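Local coordinates for protein putative pyridoxal phosphate-dependent transferase (Clostridium difficile, PDB 4DQ6) that is a putative pyridoxal phosphate-dependent transferase of the class I and II aminotransferase family and binds pyridoxal-5'-phosphate, at residues I303-K308 with E381-I386; L317-P322 with Y326-D331. All coordinates share one frame; numbering follows the deposited sequence. Where two conformers were deposited one is given.

Contact 1: I303-K308 with E381-I386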
loop_
_atom_site.group_PDB
_atom_site.type_symbol
_atom_site.label_atom_id
_atom_site.label_comp_id
_atom_site.label_asym_id
_atom_site.label_seq_id
_atom_site.Cartn_x
_atom_site.Cartn_y
_atom_site.Cartn_z
ATOM N N ILE A 303 27.619 -15.016 -10.726
ATOM C CA ILE A 303 27.524 -14.659 -12.142
ATOM C C ILE A 303 28.679 -15.272 -12.935
ATOM O O ILE A 303 28.470 -15.931 -13.947
ATOM C CB ILE A 303 27.444 -13.144 -12.280
ATOM C CG1 ILE A 303 26.068 -12.650 -11.883
ATOM C CG2 ILE A 303 27.786 -12.764 -13.712
ATOM C CD1 ILE A 303 25.981 -11.156 -11.605
ATOM N N ASP A 304 29.876 -15.119 -12.412
ATOM C CA ASP A 304 31.067 -15.687 -13.045
ATOM C C ASP A 304 30.980 -17.234 -13.115
ATOM O O ASP A 304 31.261 -17.827 -14.142
ATOM C CB ASP A 304 32.307 -15.199 -12.302
ATOM C CG ASP A 304 32.643 -13.767 -12.567
ATOM O OD1 ASP A 304 32.137 -13.182 -13.564
ATOM O OD2 ASP A 304 33.410 -13.230 -11.767
ATOM N N PHE A 305 30.489 -17.853 -12.043
ATOM C CA PHE A 305 30.297 -19.311 -12.000
ATOM C C PHE A 305 29.297 -19.759 -13.060
ATOM O O PHE A 305 29.550 -20.716 -13.809
ATOM C CB PHE A 305 29.876 -19.764 -10.598
ATOM C CG PHE A 305 29.348 -21.157 -10.567
ATOM C CD1 PHE A 305 30.231 -22.221 -10.481
ATOM C CD2 PHE A 305 27.986 -21.424 -10.698
ATOM C CE1 PHE A 305 29.762 -23.524 -10.470
ATOM C CE2 PHE A 305 27.515 -22.721 -10.682
ATOM C CZ PHE A 305 28.408 -23.768 -10.598
ATOM N N ALA A 306 28.175 -19.035 -13.171
ATOM C CA ALA A 306 27.136 -19.401 -14.113
ATOM C C ALA A 306 27.578 -19.273 -15.541
ATOM O O ALA A 306 27.270 -20.105 -16.358
ATOM C CB ALA A 306 25.870 -18.593 -13.868
ATOM N N ILE A 307 28.277 -18.199 -15.849
ATOM C CA ILE A 307 28.745 -17.986 -17.208
ATOM C C ILE A 307 29.782 -19.026 -17.581
ATOM O O ILE A 307 29.725 -19.581 -18.656
ATOM C CB ILE A 307 29.274 -16.554 -17.382
ATOM C CG1 ILE A 307 28.120 -15.587 -17.315
ATOM C CG2 ILE A 307 30.015 -16.378 -18.697
ATOM C CD1 ILE A 307 28.539 -14.151 -17.207
ATOM N N LYS A 308 30.702 -19.340 -16.669
ATOM C CA LYS A 308 31.683 -20.410 -16.916
ATOM C C LYS A 308 30.972 -21.762 -17.134
ATOM O O LYS A 308 31.266 -22.491 -18.096
ATOM C CB LYS A 308 32.672 -20.460 -15.763
ATOM C CG LYS A 308 33.735 -21.558 -15.850
ATOM C CD LYS A 308 34.713 -21.497 -14.683
ATOM C CE LYS A 308 35.300 -22.873 -14.387
ATOM N NZ LYS A 308 36.169 -23.298 -15.519
ATOM N N GLU A 381 22.179 -26.308 -8.958
ATOM C CA GLU A 381 21.068 -27.165 -9.256
ATOM C C GLU A 381 20.246 -26.644 -10.410
ATOM O O GLU A 381 19.806 -27.414 -11.251
ATOM C CB GLU A 381 20.217 -27.391 -7.967
ATOM C CG GLU A 381 19.280 -28.547 -8.009
ATOM C CD GLU A 381 18.286 -28.483 -6.873
ATOM O OE1 GLU A 381 18.751 -28.335 -5.716
ATOM O OE2 GLU A 381 17.058 -28.577 -7.125
ATOM N N ALA A 382 20.065 -25.340 -10.441
ATOM C CA ALA A 382 19.296 -24.744 -11.534
ATOM C C ALA A 382 19.987 -24.932 -12.877
ATOM O O ALA A 382 19.368 -25.327 -13.829
ATOM C CB ALA A 382 19.071 -23.274 -11.285
ATOM N N LEU A 383 21.286 -24.790 -12.898
ATOM C CA LEU A 383 22.039 -24.937 -14.172
ATOM C C LEU A 383 22.040 -26.387 -14.639
ATOM O O LEU A 383 21.937 -26.668 -15.830
ATOM C CB LEU A 383 23.444 -24.360 -14.060
ATOM C CG LEU A 383 23.539 -22.863 -13.826
ATOM C CD1 LEU A 383 24.899 -22.490 -13.278
ATOM C CD2 LEU A 383 23.203 -22.118 -15.124
ATOM N N ILE A 384 22.119 -27.335 -13.698
ATOM C CA ILE A 384 22.015 -28.757 -14.019
ATOM C C ILE A 384 20.651 -29.121 -14.621
ATOM O O ILE A 384 20.564 -29.839 -15.629
ATOM C CB ILE A 384 22.275 -29.616 -12.780
ATOM C CG1 ILE A 384 23.721 -29.477 -12.290
ATOM C CG2 ILE A 384 21.909 -31.059 -13.117
ATOM C CD1 ILE A 384 23.923 -30.046 -10.888
ATOM N N ARG A 385 19.588 -28.503 -14.078
ATOM C CA ARG A 385 18.228 -28.672 -14.624
ATOM C C ARG A 385 18.066 -28.103 -16.037
ATOM O O ARG A 385 17.455 -28.733 -16.913
ATOM C CB ARG A 385 17.162 -28.106 -13.658
ATOM C CG ARG A 385 17.044 -28.925 -12.365
ATOM C CD ARG A 385 15.860 -28.474 -11.480
ATOM N NE ARG A 385 15.830 -29.299 -10.271
ATOM C CZ ARG A 385 14.736 -29.666 -9.620
ATOM N NH1 ARG A 385 13.525 -29.238 -9.974
ATOM N NH2 ARG A 385 14.873 -30.470 -8.562
ATOM N N ILE A 386 18.680 -26.958 -16.279
ATOM C CA ILE A 386 18.598 -26.328 -17.577
ATOM C C ILE A 386 19.341 -27.223 -18.565
ATOM O O ILE A 386 18.835 -27.523 -19.638
ATOM C CB ILE A 386 19.194 -24.910 -17.542
ATOM C CG1 ILE A 386 18.294 -23.991 -16.710
ATOM C CG2 ILE A 386 19.334 -24.362 -18.948
ATOM C CD1 ILE A 386 18.901 -22.679 -16.195
#

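Contact 2: L317-P322 with Y326-D331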
loop_
_atom_site.group_PDB
_atom_site.type_symbol
_atom_site.label_atom_id
_atom_site.label_comp_id
_atom_site.label_asym_id
_atom_site.label_seq_id
_atom_site.Cartn_x
_atom_site.Cartn_y
_atom_site.Cartn_z
ATOM N N LEU A 317 24.187 -22.070 -25.873
ATOM C CA LEU A 317 23.603 -20.893 -25.264
ATOM C C LEU A 317 24.628 -19.761 -25.300
ATOM O O LEU A 317 25.846 -19.983 -25.283
ATOM C CB LEU A 317 23.236 -21.129 -23.798
ATOM C CG LEU A 317 22.316 -22.339 -23.561
ATOM C CD1 LEU A 317 21.900 -22.400 -22.114
ATOM C CD2 LEU A 317 21.101 -22.382 -24.514
ATOM N N LYS A 318 24.113 -18.550 -25.315
ATOM C CA LYS A 318 24.946 -17.351 -25.349
ATOM C C LYS A 318 24.508 -16.386 -24.231
ATOM O O LYS A 318 23.335 -16.154 -24.036
ATOM C CB LYS A 318 24.846 -16.652 -26.715
ATOM C CG LYS A 318 25.389 -17.480 -27.912
ATOM C CD LYS A 318 26.720 -18.136 -27.520
ATOM C CE LYS A 318 27.551 -18.730 -28.653
ATOM N NZ LYS A 318 27.301 -20.183 -28.810
ATOM N N VAL A 319 25.477 -15.798 -23.558
ATOM C CA VAL A 319 25.224 -14.981 -22.354
ATOM C C VAL A 319 26.353 -13.950 -22.271
ATOM O O VAL A 319 27.507 -14.282 -22.501
ATOM C CB VAL A 319 25.116 -15.837 -21.085
ATOM C CG1 VAL A 319 26.372 -16.654 -20.891
ATOM C CG2 VAL A 319 24.728 -14.988 -19.869
ATOM N N ARG A 320 25.969 -12.691 -22.059
ATOM C CA ARG A 320 26.873 -11.580 -21.770
ATOM C C ARG A 320 26.778 -11.266 -20.279
ATOM O O ARG A 320 25.653 -11.157 -19.770
ATOM C CB ARG A 320 26.455 -10.332 -22.583
ATOM N N LYS A 321 27.900 -11.085 -19.608
ATOM C CA LYS A 321 27.896 -10.783 -18.157
ATOM C C LYS A 321 27.144 -9.439 -17.953
ATOM O O LYS A 321 27.448 -8.423 -18.623
ATOM C CB LYS A 321 29.300 -10.660 -17.637
ATOM C CG LYS A 321 29.428 -10.430 -16.167
ATOM C CD LYS A 321 30.855 -10.543 -15.680
ATOM C CE LYS A 321 30.974 -10.091 -14.255
ATOM N NZ LYS A 321 32.340 -10.430 -13.696
ATOM N N PRO A 322 26.170 -9.407 -17.063
ATOM C CA PRO A 322 25.483 -8.125 -16.804
ATOM C C PRO A 322 26.375 -7.151 -16.093
ATOM O O PRO A 322 27.296 -7.533 -15.384
ATOM C CB PRO A 322 24.370 -8.502 -15.856
ATOM C CG PRO A 322 24.810 -9.799 -15.207
ATOM C CD PRO A 322 25.681 -10.509 -16.198
ATOM N N TYR A 326 20.794 -8.532 -10.522
ATOM C CA TYR A 326 21.165 -9.922 -10.276
ATOM C C TYR A 326 20.559 -10.919 -11.204
ATOM O O TYR A 326 20.419 -12.128 -10.915
ATOM C CB TYR A 326 20.889 -10.290 -8.824
ATOM C CG TYR A 326 19.505 -10.012 -8.259
ATOM C CD1 TYR A 326 18.421 -10.766 -8.643
ATOM C CD2 TYR A 326 19.314 -9.050 -7.273
ATOM C CE1 TYR A 326 17.180 -10.563 -8.060
ATOM C CE2 TYR A 326 18.067 -8.839 -6.693
ATOM C CZ TYR A 326 17.014 -9.650 -7.070
ATOM O OH TYR A 326 15.792 -9.563 -6.486
ATOM N N LEU A 327 20.204 -10.442 -12.391
ATOM C CA LEU A 327 19.405 -11.153 -13.356
ATOM C C LEU A 327 20.273 -11.446 -14.573
ATOM O O LEU A 327 20.914 -10.521 -15.094
ATOM C CB LEU A 327 18.162 -10.312 -13.741
ATOM C CG LEU A 327 17.265 -9.957 -12.534
ATOM C CD1 LEU A 327 16.249 -8.850 -12.947
ATOM C CD2 LEU A 327 16.547 -11.139 -11.901
ATOM N N LEU A 328 20.261 -12.679 -15.028
ATOM C CA LEU A 328 21.083 -13.137 -16.128
ATOM C C LEU A 328 20.186 -13.350 -17.357
ATOM O O LEU A 328 19.101 -13.927 -17.254
ATOM C CB LEU A 328 21.742 -14.494 -15.757
ATOM C CG LEU A 328 22.946 -14.909 -16.605
ATOM C CD1 LEU A 328 24.168 -14.012 -16.398
ATOM C CD2 LEU A 328 23.295 -16.381 -16.244
ATOM N N TRP A 329 20.619 -12.853 -18.514
ATOM C CA TRP A 329 19.849 -12.848 -19.737
ATOM C C TRP A 329 20.508 -13.763 -20.714
ATOM O O TRP A 329 21.600 -13.452 -21.232
ATOM C CB TRP A 329 19.806 -11.425 -20.235
ATOM C CG TRP A 329 18.954 -11.083 -21.462
ATOM C CD1 TRP A 329 19.354 -10.441 -22.670
ATOM C CD2 TRP A 329 17.512 -11.201 -21.581
ATOM N NE1 TRP A 329 18.307 -10.257 -23.406
ATOM C CE2 TRP A 329 17.171 -10.666 -22.851
ATOM C CE3 TRP A 329 16.507 -11.761 -20.798
ATOM C CZ2 TRP A 329 15.855 -10.647 -23.312
ATOM C CZ3 TRP A 329 15.200 -11.708 -21.213
ATOM C CH2 TRP A 329 14.877 -11.182 -22.493
ATOM N N VAL A 330 19.888 -14.933 -20.941
ATOM C CA VAL A 330 20.552 -16.010 -21.663
ATOM C C VAL A 330 19.790 -16.329 -22.953
ATOM O O VAL A 330 18.590 -16.509 -22.931
ATOM C CB VAL A 330 20.617 -17.294 -20.795
ATOM C CG1 VAL A 330 21.282 -18.437 -21.546
ATOM C CG2 VAL A 330 21.302 -17.029 -19.459
ATOM N N ASP A 331 20.515 -16.325 -24.074
ATOM C CA ASP A 331 19.967 -16.586 -25.378
ATOM C C ASP A 331 20.022 -18.097 -25.667
ATOM O O ASP A 331 21.096 -18.678 -25.717
ATOM C CB ASP A 331 20.809 -15.810 -26.376
ATOM C CG ASP A 331 20.350 -15.974 -27.795
ATOM O OD1 ASP A 331 19.281 -16.555 -28.049
ATOM O OD2 ASP A 331 21.122 -15.516 -28.665
HETATM O O HOH W 1 22.993 -11.221 -18.586
HETATM O O HOH W 2 23.173 -11.710 -22.253
#

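Contact 1: I303-K308 with E381-I386
L383 reaches across to F305 and A306 with a single methyl group, CD1, where helices 289-313 and 376-390 pack side by side in the C-terminal part of this class I/II aminotransferase fold. The close part is small and wholly apolar. CD1 sits 3.7 Å from F305 CE2, meeting the ring obliquely, and 3.9 Å from A306 CA. A306 offers only a methyl, and L383 CD1 comes down to the helix backbone beside it; the CA atoms of A306 and L383 are 7.5 Å apart. L383, itself buried, also packs on Y309. The F305 CB starts off along the flank of its helix, but with CG anti to the backbone N (chi1 166°) the ring swings over to the other helix, where it also lies against R376 and L379. The two side chains, F305 and L383, run alongside one another, pointing opposite ways.

Away from this point the character changes. F305 is only partly covered, and beyond it the helices turn exposed side chains outward: K308 pairs with E312 on its own helix, while I384 lies on Y309. On the close side, the A306 methyl rests against the leucine, with CB 4.1 Å from L383 CD1.

Contact 2: L317-P322 with Y326-D331
The flat groups that meet between K318 and D331 are their backbone amides, joined by two hydrogen bonds: K318 N lies in the plane of the D331 carbonyl, 3.0 Å from D331 O, and D331 N returns a straighter bond of 2.8 Å to K318 O (167° at the hydrogen). On one face of this antiparallel hydrogen-bonded pair lie the K318 and D331 side chains, CB beside CB; the D331 carboxylate bonds S333 and the K318 amine P315 O. W329 shares this face, its indole stacked with Y367 and its NE1 bonded to Y151 OH.

The two segments form a beta hairpin at the margin of the small antiparallel sheet, with 367-371 beyond 327-331. Past V319 the strands part, bridged by two waters: one links R320 O to W329 N, the other R320 N to W329 O. L327 brings its side chain to about 5 Å from pyridoxal-5'-phosphate.

The other face is apolar. L317 CB lies against V330 CG1. V319 CG2, which chi1 (57° for CG1) leaves opposite the backbone N, meets L328 CD1 at 3.6 Å, the two side chains crossing nearly at right angles, and P322 CD approaches that same methyl to 3.8 Å.

How the contacts relate
Following the chain from the N terminus, the large mixed sheet and its helices come first; helix 289-313, which carries 303-308, then leads into strand 318-319. Contact 2 closes a tight loop almost at once, with three residues between its segments. The chain then runs on through helix 339-350 and strand 367-371, the latter pairing with 327-331, before helix 376-390 returns to close contact 1 across 72 residues. Contact 2 is nested inside contact 1, with no crossing. Their centres are 11 Å apart, and they touch: K321 NZ forms a 2.8 Å salt bridge with D304 OD1, and K321 CA packs on I307 CD1. Helix 289-313 is thus tied to both the C-terminal helix and the hairpin.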